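Local coordinates for protein isocitrate dehydrogenase [NAD] subunit 2, mitochondrial (Saccharomyces cerevisiae, PDB 3BLX) that catalyses the NAD(+)-dependent oxidation of isocitrate to 2-oxoglutarate and CO2 in the mitochondrial citric acid cycle, and also binds mitochondrial mRNA leaders, at residues P72-Q75 and S76-N80; I169-A172 and F173-R177; S224-K227 and V228-P232. All blocks are in the same frame, centred on the assembly; numbering follows the deposited sequence.

Contact 1 (P72-Q75 and S76-N80); sequences PAVQ and SITKN
Thr78 and Val74 meet one turn apart on helix 71-80, and the threonine holds the valine carbonyl with two bonds. The contact is local, from residue i to i+4 along one alpha-helix. The first bond belongs to the backbone: Thr78 N donates to Val74 O at 2.9 Å. The second comes from the side chain. Thr78 CB already lies against Val74 O, 3.3 Å away. OG1 stands anti to the carbonyl carbon of its own residue (chi1 -59°), which sets it back toward the preceding turn. There OG1 donates to Val74 O at 2.7 Å. It comes from above the carbonyl plane, 43° out of it. The tip also touches the valine side chain, with Thr78 OG1 3.9 Å from Val74 CG1. The two side chains lie side by side and point the same way. Beyond the helix, Thr78 packs on Lys273 of a loop.

The neighbouring residues repeat the backbone pattern. Ile77 N donates to Ala73 O at 2.9 Å, and Ile77 CG1 rests 3.3 Å from the same Ala73 O. Ser76 is bound to Pro72 O through its amide, but its hydroxyl turns elsewhere and hydrogen-bonds Ser25. Asn80 ND2 bonds to Ser25 and Glu54, so Ser76 and Asn80 tie the helix to Ser25 and Glu54.

A valine in place of Thr78 would take away the hydroxyl, and Val74 O would probably be left with the amide bond as its grip from this turn. The chemistry is that of a helical threonine whose hydroxyl turns back to the carbonyl one turn earlier: its proton is spent within the helix, while Ser76 and Asn80 make polar links outward.

Contact 2 (I169-A172 and F173-R177); sequences IRYA and FEYAR
Ile169 against Phe173 and Tyr171 against Tyr175 are local i to i+4 contacts along helix 162-178, which lies on the central mixed sheet of this alpha/beta fold. The face turned to the sheet is marked by three residues: Ala172 touches Val241 and Ala176 touches Val239, both of strand 238-242, while Ala176 and Phe173 reach Val184 of strand 183-188.

Phe173 leans back along the helix. Its CG is anti to the carbonyl carbon (chi1 -81°), and this brings the ring beside Ile169. Ile169 CG2 meets Phe173 CE1 at 3.8 Å. The ring also passes close to the backbone, with Phe173 CD1 3.3 Å from Ile169 O. The two side chains lie alongside each other. Ile169 goes on to pack against helix 195-208, and the phenylalanine ring meets that of Tyr211, their planes nearly parallel.

The tyrosines form a second pair. The ring planes differ by 22°, but the rings are slid apart and barely overlap, with centroids 5.8 Å from each other. Contact is made where Tyr171 CE2 and OH meet Tyr175 CD2: CE2 lies 3.9 Å from Tyr175 CD2, and Tyr171 OH is 3.7 Å from the same Tyr175 CD2.

Backbone bonds join the residues of both pairs. Phe173 N donates to Ile169 O at 3.1 Å and Tyr175 N to Tyr171 O at 2.9 Å. Arg170 sends its guanidinium group outward to salt bridges with Glu210 and Glu166, and Arg177 pairs with Asp213.

The chemistry therefore divides round the helix. Small and apolar groups bed it on the sheet and on helix 195-208. Phe173 joins that packing, while the tyrosine pair lies apart from it, and the arginine charges are answered by acids outside these two turns.

Contact 3 (S224-K227 and V228-P232); sequences SVLK and VVTNP
Val228 and Val229 follow Ser224 and Val225 by one turn, in i to i+4 contacts at the C-terminal end of alpha-helix 221-230. The same helix carries Asp222, which, as in related enzymes, probably binds the metal and the substrate.

Val228 comes first, and its side chain packs on Leu257 of helix 244-258. Val229 comes next. Its amide N donates to Val225 O at 3.1 Å, and its CG2, anti to the carbonyl carbon, lies 3.3 Å from the same Val225 O. Val229 also packs on Ala249 of a neighbouring subunit 1 chain, as do Leu226 and Thr230, so this side of the helix belongs to the interface between unlike subunits.

Thr230 is the last helical residue. Its OG1 falls between its own backbone N and carbonyl carbon (chi1 47°). This places OG1 within reach of two carbonyls, 2.9 Å from Leu226 O and 3.0 Å from Lys227 O. The methyl CG2 of Thr230 lies 3.6 Å from Leu226 O.

Asn231 leaves the helical conformation, and its OD1 bonds to Ser233. Its amide still closes the final turn: Asn231 N donates to Lys227 O at 2.8 Å.

From the N terminus the three contacts come strictly in series. None nests in or crosses another, and each closes only consecutive turns of one helix. Contact 1 lies on helix 71-80, just before strand 82-85, an outermost strand of the sheet within this chain. Contact 2 lies on helix 162-178, which leads to strand 183-188 and packs on it. Contact 3 follows strand 215-220, outermost at the other edge within this chain, and brings the fold to a neighbouring subunit 1 chain. The centres of contacts 1 and 3 are about 41 Å apart, on opposite sides of the chain's centre. Contact 2 is about 27 Å from contact 1 and about 22 Å from contact 3, centre to centre. No two touch.

Contact 1 (P72-Q75 and S76-N80)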
ATOM      1  N   PRO B  72      52.549   7.652   1.562  1.00 88.84           N
ATOM      2  CA  PRO B  72      53.646   7.793   0.594  1.00 78.86           C
ATOM      3  C   PRO B  72      53.468   9.025  -0.310  1.00 89.03           C
ATOM      4  O   PRO B  72      54.391   9.847  -0.436  1.00 73.73           O
ATOM      5  CB  PRO B  72      53.537   6.515  -0.241  1.00 73.90           C
ATOM      6  CG  PRO B  72      52.923   5.523   0.675  1.00 86.13           C
ATOM      7  CD  PRO B  72      52.005   6.282   1.596  1.00 88.07           C
ATOM      8  N   ALA B  73      52.291   9.146  -0.927  1.00 86.16           N
ATOM      9  CA  ALA B  73      51.967  10.285  -1.782  1.00 75.07           C
ATOM     10  C   ALA B  73      51.835  11.613  -1.016  1.00 75.61           C
ATOM     11  O   ALA B  73      52.339  12.638  -1.470  1.00 60.99           O
ATOM     12  CB  ALA B  73      50.711  10.001  -2.597  1.00 74.24           C
ATOM     13  N   VAL B  74      51.161  11.602   0.134  1.00 70.44           N
ATOM     14  CA  VAL B  74      51.034  12.809   0.958  1.00 68.24           C
ATOM     15  C   VAL B  74      52.396  13.481   1.203  1.00 79.26           C
ATOM     16  O   VAL B  74      52.565  14.670   0.932  1.00 72.03           O
ATOM     17  CB  VAL B  74      50.347  12.518   2.324  1.00 76.18           C
ATOM     18  CG1 VAL B  74      50.309  13.775   3.195  1.00 58.91           C
ATOM     19  CG2 VAL B  74      48.946  11.968   2.120  1.00 71.72           C
ATOM     20  N   GLN B  75      53.358  12.711   1.709  1.00 83.24           N
ATOM     21  CA  GLN B  75      54.684  13.233   2.034  1.00 78.18           C
ATOM     22  C   GLN B  75      55.408  13.733   0.794  1.00 71.85           C
ATOM     23  O   GLN B  75      56.028  14.798   0.802  1.00 64.53           O
ATOM     24  CB  GLN B  75      55.522  12.162   2.730  1.00 75.75           C
ATOM     25  CG  GLN B  75      54.889  11.637   4.002  1.00 91.55           C
ATOM     26  CD  GLN B  75      54.509  12.753   4.955  1.00106.26           C
ATOM     27  OE1 GLN B  75      55.175  13.801   5.015  1.00 81.03           O
ATOM     28  NE2 GLN B  75      53.430  12.538   5.710  1.00 93.90           N
ATOM     29  N   SER B  76      55.322  12.952  -0.274  1.00 59.15           N
ATOM     30  CA  SER B  76      55.931  13.317  -1.541  1.00 66.09           C
ATOM     31  C   SER B  76      55.448  14.673  -2.078  1.00 79.71           C
ATOM     32  O   SER B  76      56.246  15.501  -2.512  1.00 72.94           O
ATOM     33  CB  SER B  76      55.650  12.224  -2.566  1.00 73.26           C
ATOM     34  OG  SER B  76      56.047  12.641  -3.857  1.00 82.31           O
ATOM     35  N   ILE B  77      54.137  14.890  -2.053  1.00 87.12           N
ATOM     36  CA  ILE B  77      53.544  16.091  -2.626  1.00 64.11           C
ATOM     37  C   ILE B  77      53.684  17.268  -1.675  1.00 64.57           C
ATOM     38  O   ILE B  77      53.905  18.380  -2.118  1.00 62.84           O
ATOM     39  CB  ILE B  77      52.064  15.867  -2.982  1.00 65.94           C
ATOM     40  CG1 ILE B  77      51.938  14.726  -3.980  1.00 55.74           C
ATOM     41  CG2 ILE B  77      51.476  17.095  -3.585  1.00 59.39           C
ATOM     42  CD1 ILE B  77      50.536  14.402  -4.324  1.00 55.39           C
ATOM     43  N   THR B  78      53.567  17.025  -0.369  1.00 63.90           N
ATOM     44  CA  THR B  78      53.736  18.089   0.625  1.00 64.51           C
ATOM     45  C   THR B  78      55.146  18.665   0.544  1.00 80.06           C
ATOM     46  O   THR B  78      55.378  19.852   0.804  1.00 67.74           O
ATOM     47  CB  THR B  78      53.506  17.584   2.064  1.00 69.07           C
ATOM     48  OG1 THR B  78      52.186  17.042   2.186  1.00 68.49           O
ATOM     49  CG2 THR B  78      53.684  18.723   3.069  1.00 61.13           C
ATOM     50  N   LYS B  79      56.086  17.803   0.180  1.00 83.64           N
ATOM     51  CA  LYS B  79      57.484  18.186   0.093  1.00 78.47           C
ATOM     52  C   LYS B  79      57.789  18.920  -1.202  1.00 79.10           C
ATOM     53  O   LYS B  79      58.475  19.934  -1.187  1.00 67.08           O
ATOM     54  CB  LYS B  79      58.379  16.954   0.191  1.00 90.47           C
ATOM     55  CG  LYS B  79      59.870  17.253  -0.011  1.00 93.00           C
ATOM     56  CD  LYS B  79      60.586  16.095  -0.716  1.00 88.34           C
ATOM     57  CE  LYS B  79      60.206  14.740  -0.112  1.00101.13           C
ATOM     58  NZ  LYS B  79      60.508  13.607  -1.041  1.00 99.97           N
ATOM     59  N   ASN B  80      57.292  18.396  -2.319  1.00 77.08           N
ATOM     60  CA  ASN B  80      57.586  18.968  -3.634  1.00 74.19           C
ATOM     61  C   ASN B  80      56.803  20.245  -3.936  1.00 76.71           C
ATOM     62  O   ASN B  80      57.260  21.090  -4.713  1.00 68.32           O
ATOM     63  CB  ASN B  80      57.322  17.942  -4.727  1.00 75.25           C
ATOM     64  CG  ASN B  80      58.225  16.743  -4.620  1.00 87.79           C
ATOM     65  OD1 ASN B  80      59.241  16.777  -3.928  1.00 94.70           O
ATOM     66  ND2 ASN B  80      57.860  15.670  -5.304  1.00 88.45           N
TER

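Contact 2 (I169-A172 and F173-R177)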
ATOM      1  N   ILE B 169      38.737  35.127  -4.544  1.00 24.54           N
ATOM      2  CA  ILE B 169      38.597  36.429  -5.154  1.00 38.78           C
ATOM      3  C   ILE B 169      39.956  37.140  -5.184  1.00 41.52           C
ATOM      4  O   ILE B 169      40.336  37.694  -6.213  1.00 38.40           O
ATOM      5  CB  ILE B 169      37.480  37.245  -4.513  1.00 36.07           C
ATOM      6  CG1 ILE B 169      36.144  36.560  -4.797  1.00 28.99           C
ATOM      7  CG2 ILE B 169      37.456  38.647  -5.066  1.00 26.68           C
ATOM      8  CD1 ILE B 169      34.967  37.209  -4.138  1.00 28.83           C
ATOM      9  N   ARG B 170      40.712  37.085  -4.093  1.00 45.92           N
ATOM     10  CA  ARG B 170      42.102  37.577  -4.137  1.00 52.31           C
ATOM     11  C   ARG B 170      42.842  36.920  -5.283  1.00 45.25           C
ATOM     12  O   ARG B 170      43.427  37.597  -6.117  1.00 46.31           O
ATOM     13  CB  ARG B 170      42.886  37.319  -2.840  1.00 41.76           C
ATOM     14  CG  ARG B 170      42.667  38.347  -1.773  1.00 49.83           C
ATOM     15  CD  ARG B 170      43.874  38.487  -0.890  1.00 51.89           C
ATOM     16  NE  ARG B 170      43.995  39.880  -0.485  1.00 73.05           N
ATOM     17  CZ  ARG B 170      43.369  40.388   0.562  1.00 69.02           C
ATOM     18  NH1 ARG B 170      42.604  39.603   1.316  1.00 85.64           N
ATOM     19  NH2 ARG B 170      43.511  41.666   0.862  1.00 71.00           N
ATOM     20  N   TYR B 171      42.801  35.596  -5.324  1.00 36.08           N
ATOM     21  CA  TYR B 171      43.531  34.858  -6.328  1.00 36.13           C
ATOM     22  C   TYR B 171      43.094  35.261  -7.709  1.00 30.65           C
ATOM     23  O   TYR B 171      43.906  35.287  -8.614  1.00 31.20           O
ATOM     24  CB  TYR B 171      43.372  33.348  -6.150  1.00 39.78           C
ATOM     25  CG  TYR B 171      44.257  32.567  -7.086  1.00 39.11           C
ATOM     26  CD1 TYR B 171      45.553  32.224  -6.723  1.00 42.75           C
ATOM     27  CD2 TYR B 171      43.809  32.196  -8.345  1.00 37.93           C
ATOM     28  CE1 TYR B 171      46.373  31.525  -7.580  1.00 29.25           C
ATOM     29  CE2 TYR B 171      44.629  31.504  -9.220  1.00 37.76           C
ATOM     30  CZ  TYR B 171      45.908  31.174  -8.826  1.00 44.81           C
ATOM     31  OH  TYR B 171      46.726  30.484  -9.688  1.00 54.58           O
ATOM     32  N   ALA B 172      41.823  35.601  -7.878  1.00 30.38           N
ATOM     33  CA  ALA B 172      41.326  35.939  -9.208  1.00 38.52           C
ATOM     34  C   ALA B 172      41.917  37.237  -9.657  1.00 30.81           C
ATOM     35  O   ALA B 172      42.214  37.406 -10.828  1.00 32.20           O
ATOM     36  CB  ALA B 172      39.818  36.030  -9.239  1.00 20.62           C
ATOM     37  N   PHE B 173      42.052  38.163  -8.721  1.00 28.49           N
ATOM     38  CA  PHE B 173      42.689  39.442  -9.013  1.00 48.78           C
ATOM     39  C   PHE B 173      44.172  39.253  -9.391  1.00 36.21           C
ATOM     40  O   PHE B 173      44.586  39.619 -10.477  1.00 32.86           O
ATOM     41  CB  PHE B 173      42.537  40.402  -7.829  1.00 33.78           C
ATOM     42  CG  PHE B 173      41.200  41.095  -7.776  1.00 54.38           C
ATOM     43  CD1 PHE B 173      40.367  40.972  -6.665  1.00 49.62           C
ATOM     44  CD2 PHE B 173      40.771  41.875  -8.835  1.00 46.38           C
ATOM     45  CE1 PHE B 173      39.139  41.621  -6.621  1.00 35.33           C
ATOM     46  CE2 PHE B 173      39.536  42.521  -8.790  1.00 47.88           C
ATOM     47  CZ  PHE B 173      38.718  42.385  -7.680  1.00 33.21           C
ATOM     48  N   GLU B 174      44.945  38.651  -8.493  1.00 32.30           N
ATOM     49  CA  GLU B 174      46.366  38.381  -8.680  1.00 36.45           C
ATOM     50  C   GLU B 174      46.693  37.533  -9.910  1.00 41.13           C
ATOM     51  O   GLU B 174      47.797  37.569 -10.435  1.00 60.68           O
ATOM     52  CB  GLU B 174      46.959  37.746  -7.426  1.00 26.08           C
ATOM     53  CG  GLU B 174      46.754  38.583  -6.200  1.00 46.98           C
ATOM     54  CD  GLU B 174      47.939  38.572  -5.265  1.00 88.21           C
ATOM     55  OE1 GLU B 174      47.760  38.106  -4.120  1.00 80.42           O
ATOM     56  OE2 GLU B 174      49.036  39.029  -5.674  1.00 93.64           O
ATOM     57  N   TYR B 175      45.719  36.785 -10.382  1.00 43.64           N
ATOM     58  CA  TYR B 175      45.895  35.986 -11.573  1.00 41.72           C
ATOM     59  C   TYR B 175      45.553  36.813 -12.810  1.00 37.16           C
ATOM     60  O   TYR B 175      46.081  36.578 -13.890  1.00 40.49           O
ATOM     61  CB  TYR B 175      45.009  34.727 -11.494  1.00 37.95           C
ATOM     62  CG  TYR B 175      45.230  33.739 -12.618  1.00 35.11           C
ATOM     63  CD1 TYR B 175      44.433  33.763 -13.770  1.00 23.92           C
ATOM     64  CD2 TYR B 175      46.245  32.785 -12.534  1.00 38.10           C
ATOM     65  CE1 TYR B 175      44.643  32.861 -14.806  1.00 33.86           C
ATOM     66  CE2 TYR B 175      46.468  31.881 -13.557  1.00 32.37           C
ATOM     67  CZ  TYR B 175      45.668  31.918 -14.696  1.00 51.45           C
ATOM     68  OH  TYR B 175      45.901  31.010 -15.716  1.00 36.51           O
ATOM     69  N   ALA B 176      44.661  37.776 -12.668  1.00 30.08           N
ATOM     70  CA  ALA B 176      44.352  38.633 -13.792  1.00 43.22           C
ATOM     71  C   ALA B 176      45.545  39.564 -14.054  1.00 53.73           C
ATOM     72  O   ALA B 176      45.991  39.734 -15.190  1.00 36.89           O
ATOM     73  CB  ALA B 176      43.107  39.411 -13.519  1.00 39.28           C
ATOM     74  N   ARG B 177      46.062  40.157 -12.984  1.00 45.88           N
ATOM     75  CA  ARG B 177      47.288  40.931 -13.046  1.00 55.50           C
ATOM     76  C   ARG B 177      48.423  40.099 -13.663  1.00 52.54           C
ATOM     77  O   ARG B 177      49.046  40.515 -14.631  1.00 60.09           O
ATOM     78  CB  ARG B 177      47.644  41.417 -11.647  1.00 52.06           C
ATOM     79  CG  ARG B 177      49.063  41.873 -11.457  1.00 46.76           C
ATOM     80  CD  ARG B 177      49.328  42.152  -9.977  1.00 38.23           C
ATOM     81  NE  ARG B 177      48.594  43.332  -9.537  1.00 49.52           N
ATOM     82  CZ  ARG B 177      48.471  43.694  -8.267  1.00 62.69           C
ATOM     83  NH1 ARG B 177      49.030  42.935  -7.334  1.00 38.95           N
ATOM     84  NH2 ARG B 177      47.794  44.799  -7.933  1.00 45.87           N
TER

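Contact 3 (S224-K227 and V228-P232)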
ATOM      1  N   SER B 224      25.771  36.568 -18.330  1.00 27.31           N
ATOM      2  CA  SER B 224      27.041  36.010 -18.720  1.00 27.11           C
ATOM      3  C   SER B 224      26.881  34.881 -19.704  1.00 40.03           C
ATOM      4  O   SER B 224      27.604  34.852 -20.687  1.00 47.40           O
ATOM      5  CB  SER B 224      27.802  35.499 -17.511  1.00 34.95           C
ATOM      6  OG  SER B 224      28.047  36.547 -16.595  1.00 56.25           O
ATOM      7  N   VAL B 225      25.969  33.937 -19.467  1.00 25.64           N
ATOM      8  CA  VAL B 225      25.891  32.850 -20.427  1.00 27.57           C
ATOM      9  C   VAL B 225      25.311  33.309 -21.746  1.00 30.33           C
ATOM     10  O   VAL B 225      25.717  32.812 -22.787  1.00 51.11           O
ATOM     11  CB  VAL B 225      25.302  31.478 -19.908  1.00 35.73           C
ATOM     12  CG1 VAL B 225      25.330  31.378 -18.386  1.00 29.10           C
ATOM     13  CG2 VAL B 225      23.949  31.175 -20.487  1.00 25.66           C
ATOM     14  N   LEU B 226      24.415  34.294 -21.719  1.00 33.31           N
ATOM     15  CA  LEU B 226      23.830  34.802 -22.950  1.00 27.86           C
ATOM     16  C   LEU B 226      24.912  35.490 -23.770  1.00 36.63           C
ATOM     17  O   LEU B 226      24.995  35.305 -24.980  1.00 40.32           O
ATOM     18  CB  LEU B 226      22.728  35.793 -22.642  1.00 33.42           C
ATOM     19  CG  LEU B 226      21.542  35.896 -23.602  1.00 38.67           C
ATOM     20  CD1 LEU B 226      21.247  37.346 -23.770  1.00 34.77           C
ATOM     21  CD2 LEU B 226      21.772  35.252 -24.962  1.00 25.14           C
ATOM     22  N   LYS B 227      25.755  36.271 -23.104  1.00 28.20           N
ATOM     23  CA  LYS B 227      26.787  37.004 -23.803  1.00 32.15           C
ATOM     24  C   LYS B 227      27.866  36.063 -24.321  1.00 38.12           C
ATOM     25  O   LYS B 227      28.148  36.031 -25.519  1.00 39.98           O
ATOM     26  CB  LYS B 227      27.409  38.069 -22.903  1.00 44.68           C
ATOM     27  CG  LYS B 227      26.466  39.213 -22.528  1.00 47.23           C
ATOM     28  CD  LYS B 227      27.276  40.329 -21.852  1.00 70.30           C
ATOM     29  CE  LYS B 227      26.392  41.510 -21.456  1.00 97.82           C
ATOM     30  NZ  LYS B 227      27.180  42.641 -20.875  1.00 90.81           N
ATOM     31  N   VAL B 228      28.451  35.285 -23.416  1.00 35.75           N
ATOM     32  CA  VAL B 228      29.531  34.372 -23.762  1.00 24.37           C
ATOM     33  C   VAL B 228      29.186  33.449 -24.914  1.00 32.53           C
ATOM     34  O   VAL B 228      30.042  33.132 -25.716  1.00 38.49           O
ATOM     35  CB  VAL B 228      29.945  33.495 -22.575  1.00 35.65           C
ATOM     36  CG1 VAL B 228      31.164  32.685 -22.930  1.00 42.56           C
ATOM     37  CG2 VAL B 228      30.301  34.358 -21.397  1.00 72.95           C
ATOM     38  N   VAL B 229      27.942  32.992 -25.006  1.00 28.00           N
ATOM     39  CA  VAL B 229      27.598  32.091 -26.094  1.00 27.90           C
ATOM     40  C   VAL B 229      27.376  32.808 -27.424  1.00 43.47           C
ATOM     41  O   VAL B 229      27.680  32.251 -28.494  1.00 35.99           O
ATOM     42  CB  VAL B 229      26.396  31.196 -25.762  1.00 27.74           C
ATOM     43  CG1 VAL B 229      25.881  30.445 -27.046  1.00 11.73           C
ATOM     44  CG2 VAL B 229      26.772  30.230 -24.617  1.00 18.32           C
ATOM     45  N   THR B 230      26.854  34.035 -27.371  1.00 36.40           N
ATOM     46  CA  THR B 230      26.654  34.772 -28.615  1.00 50.87           C
ATOM     47  C   THR B 230      28.012  35.237 -29.124  1.00 42.51           C
ATOM     48  O   THR B 230      28.258  35.231 -30.310  1.00 47.21           O
ATOM     49  CB  THR B 230      25.610  35.954 -28.526  1.00 41.29           C
ATOM     50  OG1 THR B 230      25.867  36.739 -27.370  1.00 53.84           O
ATOM     51  CG2 THR B 230      24.153  35.433 -28.456  1.00 38.45           C
ATOM     52  N   ASN B 231      28.910  35.590 -28.213  1.00 36.21           N
ATOM     53  CA  ASN B 231      30.193  36.125 -28.616  1.00 33.87           C
ATOM     54  C   ASN B 231      31.340  35.942 -27.604  1.00 39.08           C
ATOM     55  O   ASN B 231      31.674  36.840 -26.827  1.00 29.90           O
ATOM     56  CB  ASN B 231      30.050  37.591 -28.985  1.00 33.32           C
ATOM     57  CG  ASN B 231      31.383  38.229 -29.280  1.00 50.89           C
ATOM     58  OD1 ASN B 231      32.294  37.574 -29.802  1.00 37.15           O
ATOM     59  ND2 ASN B 231      31.523  39.500 -28.923  1.00 37.63           N
ATOM     60  N   PRO B 232      31.973  34.773 -27.647  1.00 30.31           N
ATOM     61  CA  PRO B 232      32.983  34.396 -26.664  1.00 27.93           C
ATOM     62  C   PRO B 232      34.130  35.387 -26.572  1.00 41.33           C
ATOM     63  O   PRO B 232      34.725  35.531 -25.502  1.00 33.99           O
ATOM     64  CB  PRO B 232      33.495  33.061 -27.189  1.00 25.21           C
ATOM     65  CG  PRO B 232      32.376  32.517 -28.042  1.00 25.59           C
ATOM     66  CD  PRO B 232      31.683  33.700 -28.614  1.00 34.21           C
TER